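Side-chain contacts in phosphoethanolamine N-methyltransferase 1 (Haemonchus contortus, PDB 4KRG), which probably catalyses the S-adenosylmethionine-dependent N-methylation of phosphoethanolamine, a step of nematode phosphocholine biosynthesis: residues L134-V139 / N254-I259; R200-D203 / K207-K210; T378-T383 / E387-I392. All coordinates share one frame; numbering follows the deposited sequence. Where two conformers were deposited one is given.

Contact 1: L134-V139 / N254-I259; sequences LSDREV and NLFSQI
D136 and S257 bring the first turn of helix 136-149 up to helix 249-271, with their CA atoms 6.6 Å apart. D136 OD2 accepts from S257 OG at 2.7 Å through its anti lone pair, the one away from OD1. With CG beside the backbone N (chi1 -80°), the carboxylate of D136 reaches across to the other helix. A water also donates to D136 OD2 and bridges it to the backbone O of F256. That water sits 4.0 Å above the F256 ring plane, over its centre. The other oxygen, D136 OD1, forms a salt bridge with R187, so both oxygens are held. The F256 ring crosses D136 at a slant, with CD2 3.8 Å from D136 CG and the two planes 43° apart. Deeper in, V139 CG1 lies 4.1 Å from F256 CE2, and L191 and L195 of helix 189-198 also touch the ring. S135 OG accepts from E138 N at 3.3 Å, while E138 OE1 accepts from S135 N at 2.9 Å. This reciprocal pair is a capping box at the N-terminus of helix 136-149; its N-cap residue S135 directly follows L134 of the S-adenosylhomocysteine pocket.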
loop_
_atom_site.group_PDB
_atom_site.type_symbol
_atom_site.label_atom_id
_atom_site.label_comp_id
_atom_site.label_asym_id
_atom_site.label_seq_id
_atom_site.Cartn_x
_atom_site.Cartn_y
_atom_site.Cartn_z
ATOM N N LEU A 134 -1.485 -15.621 10.136
ATOM C CA LEU A 134 -0.910 -15.530 11.478
ATOM C C LEU A 134 -1.825 -14.715 12.391
ATOM O O LEU A 134 -2.583 -13.885 11.913
ATOM C CB LEU A 134 0.467 -14.867 11.431
ATOM C CG LEU A 134 1.552 -15.555 10.605
ATOM C CD1 LEU A 134 2.856 -14.775 10.658
ATOM C CD2 LEU A 134 1.773 -16.964 11.089
ATOM N N SER A 135 -1.755 -14.942 13.703
ATOM C CA SER A 135 -2.511 -14.114 14.643
ATOM C C SER A 135 -1.824 -12.766 14.753
ATOM O O SER A 135 -0.686 -12.615 14.313
ATOM C CB SER A 135 -2.576 -14.766 16.019
ATOM O OG SER A 135 -1.282 -14.832 16.589
ATOM N N ASP A 136 -2.514 -11.791 15.335
ATOM C CA ASP A 136 -1.942 -10.463 15.526
ATOM C C ASP A 136 -0.619 -10.506 16.284
ATOM O O ASP A 136 0.327 -9.805 15.927
ATOM C CB ASP A 136 -2.929 -9.548 16.259
ATOM C CG ASP A 136 -3.988 -8.976 15.344
ATOM O OD1 ASP A 136 -4.157 -9.488 14.220
ATOM O OD2 ASP A 136 -4.661 -8.012 15.760
ATOM N N ARG A 137 -0.540 -11.330 17.325
ATOM C CA ARG A 137 0.696 -11.402 18.095
ATOM C C ARG A 137 1.819 -12.018 17.270
ATOM O O ARG A 137 2.960 -11.561 17.323
ATOM C CB ARG A 137 0.515 -12.178 19.400
ATOM C CG ARG A 137 1.660 -11.936 20.373
ATOM C CD ARG A 137 1.462 -12.637 21.712
ATOM N NE ARG A 137 2.492 -12.245 22.673
ATOM C CZ ARG A 137 2.304 -11.366 23.652
ATOM N NH1 ARG A 137 1.120 -10.794 23.817
ATOM N NH2 ARG A 137 3.301 -11.065 24.474
ATOM N N GLU A 138 1.487 -13.046 16.494
ATOM C CA GLU A 138 2.457 -13.707 15.624
ATOM C C GLU A 138 2.988 -12.801 14.509
ATOM O O GLU A 138 4.167 -12.876 14.159
ATOM C CB GLU A 138 1.857 -14.982 15.031
ATOM C CG GLU A 138 1.627 -16.076 16.060
ATOM C CD GLU A 138 0.708 -17.179 15.564
ATOM O OE1 GLU A 138 0.066 -17.005 14.502
ATOM O OE2 GLU A 138 0.625 -18.224 16.239
ATOM N N VAL A 139 2.118 -11.960 13.949
ATOM C CA VAL A 139 2.530 -10.994 12.935
ATOM C C VAL A 139 3.618 -10.085 13.498
ATOM O O VAL A 139 4.656 -9.871 12.867
ATOM C CB VAL A 139 1.339 -10.138 12.439
ATOM C CG1 VAL A 139 1.831 -8.961 11.606
ATOM C CG2 VAL A 139 0.383 -10.981 11.616
ATOM N N ASN A 254 -1.382 -3.891 21.591
ATOM C CA ASN A 254 -2.482 -3.008 21.960
ATOM C C ASN A 254 -2.914 -2.136 20.794
ATOM O O ASN A 254 -4.102 -1.987 20.518
ATOM C CB ASN A 254 -2.079 -2.107 23.120
ATOM C CG ASN A 254 -3.165 -1.117 23.484
ATOM O OD1 ASN A 254 -4.346 -1.466 23.534
ATOM N ND2 ASN A 254 -2.773 0.129 23.723
ATOM N N LEU A 255 -1.935 -1.558 20.112
ATOM C CA LEU A 255 -2.218 -0.690 18.986
ATOM C C LEU A 255 -2.801 -1.461 17.806
ATOM O O LEU A 255 -3.834 -1.086 17.253
ATOM C CB LEU A 255 -0.949 0.044 18.568
ATOM C CG LEU A 255 -0.379 0.979 19.628
ATOM C CD1 LEU A 255 0.935 1.545 19.166
ATOM C CD2 LEU A 255 -1.353 2.101 19.909
ATOM N N PHE A 256 -2.133 -2.545 17.435
ATOM C CA PHE A 256 -2.466 -3.305 16.238
ATOM C C PHE A 256 -3.819 -4.005 16.376
ATOM O O PHE A 256 -4.564 -4.114 15.408
ATOM C CB PHE A 256 -1.339 -4.315 15.968
ATOM C CG PHE A 256 -1.413 -5.006 14.628
ATOM C CD1 PHE A 256 -1.516 -4.283 13.449
ATOM C CD2 PHE A 256 -1.319 -6.389 14.552
ATOM C CE1 PHE A 256 -1.554 -4.937 12.218
ATOM C CE2 PHE A 256 -1.358 -7.044 13.332
ATOM C CZ PHE A 256 -1.477 -6.318 12.163
ATOM N N SER A 257 -4.141 -4.457 17.585
ATOM C CA SER A 257 -5.340 -5.270 17.811
ATOM C C SER A 257 -6.581 -4.478 18.197
ATOM O O SER A 257 -7.699 -4.876 17.867
ATOM C CB SER A 257 -5.085 -6.330 18.890
ATOM O OG SER A 257 -4.362 -7.430 18.376
ATOM N N GLN A 258 -6.387 -3.372 18.908
ATOM C CA GLN A 258 -7.513 -2.613 19.454
ATOM C C GLN A 258 -7.587 -1.143 19.014
ATOM O O GLN A 258 -8.568 -0.729 18.395
ATOM C CB GLN A 258 -7.523 -2.708 20.983
ATOM C CG GLN A 258 -8.629 -3.595 21.559
ATOM C CD GLN A 258 -8.465 -5.065 21.204
ATOM O OE1 GLN A 258 -7.436 -5.676 21.495
ATOM N NE2 GLN A 258 -9.486 -5.638 20.571
ATOM N N ILE A 259 -6.558 -0.365 19.340
ATOM C CA ILE A 259 -6.562 1.081 19.100
ATOM C C ILE A 259 -6.744 1.468 17.625
ATOM O O ILE A 259 -7.642 2.243 17.275
ATOM C CB ILE A 259 -5.265 1.742 19.611
ATOM C CG1 ILE A 259 -5.053 1.474 21.107
ATOM C CG2 ILE A 259 -5.281 3.236 19.316
ATOM C CD1 ILE A 259 -6.024 2.198 22.030
HETATM O O HOH W 1 -5.379 -6.306 13.831
#

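Contact 2: R200-D203 / K207-K210; sequences RYRD and KMWK
K207 meets D203 through its backbone N, which donates to D203 OD1 at 3.0 Å from above the carboxylate plane. OD1 also accepts from D205 N, inside the turn. In return, K207 O accepts from D203 N, 2.8 Å away and in the carbonyl plane. The K207 side chain lies alongside D203 only as far as CB; the rest extends away.

M208, a selenomethionine, pairs with R202 as an antiparallel non-hydrogen-bonded pair. In the conformer given, its chain bends at chi2 (66°) and chi3 (47°), which lays SE 3.6 Å from Y201 O and carries the methyl CE over one face of the R202 guanidinium. There the two side chains cross at about a right angle. A second conformer exists, so the close approach of CE is doubtful.

The two segments are the arms of a beta hairpin, strands 200-202 and 208-218, and the D203/K207 bonds lie at its turn end. W209 and Y201 form its hydrogen-bonded pair: Y201 N reaches W209 O at 3.0 Å, and W209 N reaches Y201 O by a more bent bond. On their face of the hairpin, W209 CD1 comes to the edge of the Y201 ring. The indole NE1 donates to D203 OD2 at 3.0 Å, nearly in the ring plane, which ties the tryptophan to the turn. W209 also makes a cation-pi contact with K238, and M147 of helix 136-149 touches both aromatic residues.

K210 runs side by side with R200. Its CB lies over one guanidinium face, 3.6 Å from R200 NH1. The arginine's polar end is held by D244 and the backbone O of R197.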
loop_
_atom_site.group_PDB
_atom_site.type_symbol
_atom_site.label_atom_id
_atom_site.label_comp_id
_atom_site.label_asym_id
_atom_site.label_seq_id
_atom_site.Cartn_x
_atom_site.Cartn_y
_atom_site.Cartn_z
ATOM N N ARG A 200 10.141 -0.387 16.538
ATOM C CA ARG A 200 11.478 0.052 16.908
ATOM C C ARG A 200 12.157 -1.135 17.564
ATOM O O ARG A 200 11.714 -1.602 18.610
ATOM C CB ARG A 200 11.411 1.213 17.897
ATOM C CG ARG A 200 10.758 2.468 17.357
ATOM C CD ARG A 200 11.543 3.029 16.199
ATOM N NE ARG A 200 10.951 4.260 15.694
ATOM C CZ ARG A 200 9.947 4.304 14.827
ATOM N NH1 ARG A 200 9.413 3.183 14.362
ATOM N NH2 ARG A 200 9.478 5.475 14.429
ATOM N N TYR A 201 13.230 -1.621 16.951
ATOM C CA TYR A 201 13.925 -2.809 17.439
ATOM C C TYR A 201 15.365 -2.508 17.835
ATOM O O TYR A 201 16.124 -1.945 17.043
ATOM C CB TYR A 201 13.910 -3.886 16.355
ATOM C CG TYR A 201 14.749 -5.112 16.650
ATOM C CD1 TYR A 201 14.236 -6.160 17.397
ATOM C CD2 TYR A 201 16.052 -5.232 16.163
ATOM C CE1 TYR A 201 14.998 -7.285 17.662
ATOM C CE2 TYR A 201 16.818 -6.356 16.424
ATOM C CZ TYR A 201 16.287 -7.376 17.173
ATOM O OH TYR A 201 17.040 -8.493 17.436
ATOM N N ARG A 202 15.739 -2.890 19.055
ATOM C CA ARG A 202 17.130 -2.802 19.480
ATOM C C ARG A 202 17.808 -4.148 19.288
ATOM O O ARG A 202 17.371 -5.156 19.848
ATOM C CB ARG A 202 17.243 -2.384 20.946
ATOM C CG ARG A 202 18.676 -2.097 21.381
ATOM C CD ARG A 202 18.780 -1.609 22.829
ATOM N NE ARG A 202 18.389 -0.208 22.995
ATOM C CZ ARG A 202 19.214 0.830 22.860
ATOM N NH1 ARG A 202 20.487 0.635 22.552
ATOM N NH2 ARG A 202 18.765 2.067 23.032
ATOM N N ASP A 203 18.879 -4.169 18.500
ATOM C CA ASP A 203 19.566 -5.425 18.231
ATOM C C ASP A 203 20.515 -5.827 19.369
ATOM O O ASP A 203 20.584 -5.150 20.396
ATOM C CB ASP A 203 20.230 -5.431 16.834
ATOM C CG ASP A 203 21.428 -4.491 16.718
ATOM O OD1 ASP A 203 22.037 -4.122 17.739
ATOM O OD2 ASP A 203 21.789 -4.142 15.573
ATOM N N LYS A 207 21.813 -1.411 19.050
ATOM C CA LYS A 207 21.467 -0.401 18.056
ATOM C C LYS A 207 19.978 -0.437 17.737
ATOM O O LYS A 207 19.381 -1.513 17.682
ATOM C CB LYS A 207 22.306 -0.578 16.791
ATOM C CG LYS A 207 23.745 -0.119 16.955
ATOM C CD LYS A 207 24.545 -0.332 15.685
ATOM C CE LYS A 207 25.920 0.309 15.779
ATOM N NZ LYS A 207 26.703 0.099 14.528
HETATM N N MSE A 208 19.389 0.737 17.524
HETATM C CA MSE A 208 17.956 0.837 17.267
HETATM C C MSE A 208 17.656 0.835 15.773
HETATM O O MSE A 208 18.412 1.388 14.976
HETATM C CB MSE A 208 17.379 2.108 17.897
HETATM C CG MSE A 208 15.865 2.091 18.072
HETATM SE SE MSE A 208 15.294 0.745 19.363
HETATM C CE MSE A 208 16.580 1.200 20.730
ATOM N N TRP A 209 16.543 0.216 15.398
ATOM C CA TRP A 209 16.140 0.171 14.003
ATOM C C TRP A 209 14.666 0.485 13.832
ATOM O O TRP A 209 13.871 0.301 14.749
ATOM C CB TRP A 209 16.461 -1.195 13.408
ATOM C CG TRP A 209 17.911 -1.510 13.510
ATOM C CD1 TRP A 209 18.533 -2.197 14.507
ATOM C CD2 TRP A 209 18.919 -1.117 12.587
ATOM N NE1 TRP A 209 19.881 -2.267 14.256
ATOM C CE2 TRP A 209 20.149 -1.616 13.080
ATOM C CE3 TRP A 209 18.924 -0.409 11.386
ATOM C CZ2 TRP A 209 21.353 -1.416 12.412
ATOM C CZ3 TRP A 209 20.113 -0.212 10.725
ATOM C CH2 TRP A 209 21.314 -0.714 11.239
ATOM N N LYS A 210 14.316 0.979 12.653
ATOM C CA LYS A 210 12.925 1.158 12.282
ATOM C C LYS A 210 12.750 0.733 10.841
ATOM O O LYS A 210 13.725 0.511 10.122
ATOM C CB LYS A 210 12.476 2.608 12.468
ATOM C CG LYS A 210 13.183 3.617 11.585
ATOM C CD LYS A 210 12.707 5.020 11.936
ATOM C CE LYS A 210 13.539 6.078 11.241
ATOM N NZ LYS A 210 13.067 7.438 11.605
#

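Contact 3: T378-T383 / E387-I392; sequences TELLAT and ESINSI
I389 pushes its CD1 into a hollow on the short helix 380-383, between the side chains of L380 and L381. The closest point is 3.7 Å, between I389 CD1 and L381 CD2, where the two side chains cross at about a right angle. L380 meets the same methyl from another direction, tip to tip, with its CG 4.1 Å from I389 CD1. The carbonyl O of L380 borders the hollow too. With CG anti to the backbone N (chi1 -177°), L380 extends toward the partner segment; chi2 (72°) then turns both methyls to I392. I392 CD1 rests against this fork, 4.0 Å from L380 CD2 and 4.1 Å from L380 CD1. Thus I389 CD1 sits between the two leucines, while I392 CD1, three positions on, meets L380 alone. L381 starts out facing away from the partner segment, and only its CD2 branch turns back to touch. No hydrogen bond crosses the contact. Within the segments T383 OG1 donates to E379 O, and S391 OG to S388 O. E406 of strand 400-408 accepts from L381 N and A382 N. On helix 358-367, L358 touches L380 and I362 touches I392. L404 of strand 400-408 lies against both leucines, while V416 and M420 of helix 413-422 pack on L381.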
loop_
_atom_site.group_PDB
_atom_site.type_symbol
_atom_site.label_atom_id
_atom_site.label_comp_id
_atom_site.label_asym_id
_atom_site.label_seq_id
_atom_site.Cartn_x
_atom_site.Cartn_y
_atom_site.Cartn_z
ATOM N N THR A 378 -4.234 18.890 -3.890
ATOM C CA THR A 378 -4.690 19.752 -2.811
ATOM C C THR A 378 -3.531 19.878 -1.821
ATOM O O THR A 378 -2.819 18.907 -1.600
ATOM C CB THR A 378 -5.952 19.168 -2.110
ATOM O OG1 THR A 378 -5.716 17.807 -1.736
ATOM C CG2 THR A 378 -7.170 19.213 -3.036
ATOM N N GLU A 379 -3.329 21.065 -1.248
ATOM C CA GLU A 379 -2.320 21.278 -0.197
ATOM C C GLU A 379 -0.862 20.992 -0.576
ATOM O O GLU A 379 -0.064 20.638 0.294
ATOM C CB GLU A 379 -2.645 20.451 1.052
ATOM C CG GLU A 379 -3.907 20.816 1.753
ATOM C CD GLU A 379 -4.153 19.952 2.971
ATOM O OE1 GLU A 379 -4.361 18.729 2.809
ATOM O OE2 GLU A 379 -4.120 20.491 4.095
ATOM N N LEU A 380 -0.501 21.148 -1.844
ATOM C CA LEU A 380 0.881 20.886 -2.262
ATOM C C LEU A 380 1.884 21.844 -1.626
ATOM O O LEU A 380 2.819 21.414 -0.953
ATOM C CB LEU A 380 1.019 20.944 -3.785
ATOM C CG LEU A 380 2.421 20.615 -4.311
ATOM C CD1 LEU A 380 2.725 19.123 -4.174
ATOM C CD2 LEU A 380 2.583 21.074 -5.753
ATOM N N LEU A 381 1.693 23.141 -1.852
ATOM C CA LEU A 381 2.595 24.157 -1.309
ATOM C C LEU A 381 2.514 24.205 0.215
ATOM O O LEU A 381 3.499 24.499 0.887
ATOM C CB LEU A 381 2.275 25.536 -1.888
ATOM C CG LEU A 381 2.002 25.632 -3.389
ATOM C CD1 LEU A 381 1.731 27.072 -3.798
ATOM C CD2 LEU A 381 3.156 25.087 -4.182
ATOM N N ALA A 382 1.335 23.902 0.748
ATOM C CA ALA A 382 1.093 23.975 2.180
ATOM C C ALA A 382 1.891 22.930 2.963
ATOM O O ALA A 382 2.332 23.187 4.081
ATOM C CB ALA A 382 -0.399 23.831 2.461
ATOM N N THR A 383 2.090 21.757 2.366
ATOM C CA THR A 383 2.676 20.623 3.086
ATOM C C THR A 383 4.076 20.196 2.627
ATOM O O THR A 383 4.778 19.493 3.359
ATOM C CB THR A 383 1.749 19.386 3.049
ATOM O OG1 THR A 383 1.712 18.852 1.724
ATOM C CG2 THR A 383 0.344 19.754 3.476
ATOM N N GLU A 387 12.352 21.853 -2.382
ATOM C CA GLU A 387 13.161 20.767 -2.915
ATOM C C GLU A 387 12.307 19.630 -3.487
ATOM O O GLU A 387 12.586 19.143 -4.574
ATOM C CB GLU A 387 14.141 20.251 -1.860
ATOM C CG GLU A 387 15.038 19.132 -2.362
ATOM C CD GLU A 387 16.335 19.001 -1.575
ATOM O OE1 GLU A 387 16.810 20.018 -1.019
ATOM O OE2 GLU A 387 16.885 17.878 -1.522
ATOM N N SER A 388 11.249 19.231 -2.782
ATOM C CA SER A 388 10.361 18.158 -3.240
ATOM C C SER A 388 9.499 18.589 -4.419
ATOM O O SER A 388 9.270 17.833 -5.358
ATOM C CB SER A 388 9.438 17.688 -2.111
ATOM O OG SER A 388 10.145 16.983 -1.111
ATOM N N ILE A 389 8.995 19.814 -4.348
ATOM C CA ILE A 389 8.136 20.323 -5.406
ATOM C C ILE A 389 8.918 20.469 -6.711
ATOM O O ILE A 389 8.436 20.106 -7.781
ATOM C CB ILE A 389 7.482 21.660 -5.010
ATOM C CG1 ILE A 389 6.547 21.445 -3.820
ATOM C CG2 ILE A 389 6.727 22.244 -6.182
ATOM C CD1 ILE A 389 5.833 22.696 -3.352
ATOM N N ASN A 390 10.139 20.976 -6.617
ATOM C CA ASN A 390 10.986 21.121 -7.792
ATOM C C ASN A 390 11.234 19.795 -8.510
ATOM O O ASN A 390 11.469 19.766 -9.712
ATOM C CB ASN A 390 12.312 21.776 -7.413
ATOM C CG ASN A 390 13.134 22.153 -8.622
ATOM O OD1 ASN A 390 12.694 22.942 -9.462
ATOM N ND2 ASN A 390 14.337 21.597 -8.718
ATOM N N SER A 391 11.165 18.692 -7.775
ATOM C CA SER A 391 11.476 17.389 -8.351
ATOM C C SER A 391 10.276 16.735 -9.017
ATOM O O SER A 391 10.392 15.657 -9.589
ATOM C CB SER A 391 12.048 16.460 -7.286
ATOM O OG SER A 391 11.138 16.313 -6.218
ATOM N N ILE A 392 9.121 17.380 -8.942
ATOM C CA ILE A 392 7.925 16.848 -9.582
ATOM C C ILE A 392 8.145 16.709 -11.091
ATOM O O ILE A 392 7.735 15.723 -11.701
ATOM C CB ILE A 392 6.695 17.719 -9.260
ATOM C CG1 ILE A 392 6.237 17.462 -7.818
ATOM C CG2 ILE A 392 5.561 17.429 -10.212
ATOM C CD1 ILE A 392 5.244 18.491 -7.284
#

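In the fold
Contacts 1 and 2 share a part of the fold. Contact 2 is nested within the chain loop that contact 1 closes, and helix 136-149 serves both: its first turn enters contact 1, and its later residues touch the aromatic face of contact 2. Their centres are about 20 Å apart, without touching. Contact 3 follows later in the chain, about 35 and 31 Å from them between centres. It is the most buried of the three, made by apolar side chains with no hydrogen bond across. Contact 1 is partly buried and mixes a hydrogen bond and a water bridge with an aromatic inner side. Contact 2, also partly buried, combines backbone pairing with the buried D203 carboxylate; R202 and K207 are its exposed residues.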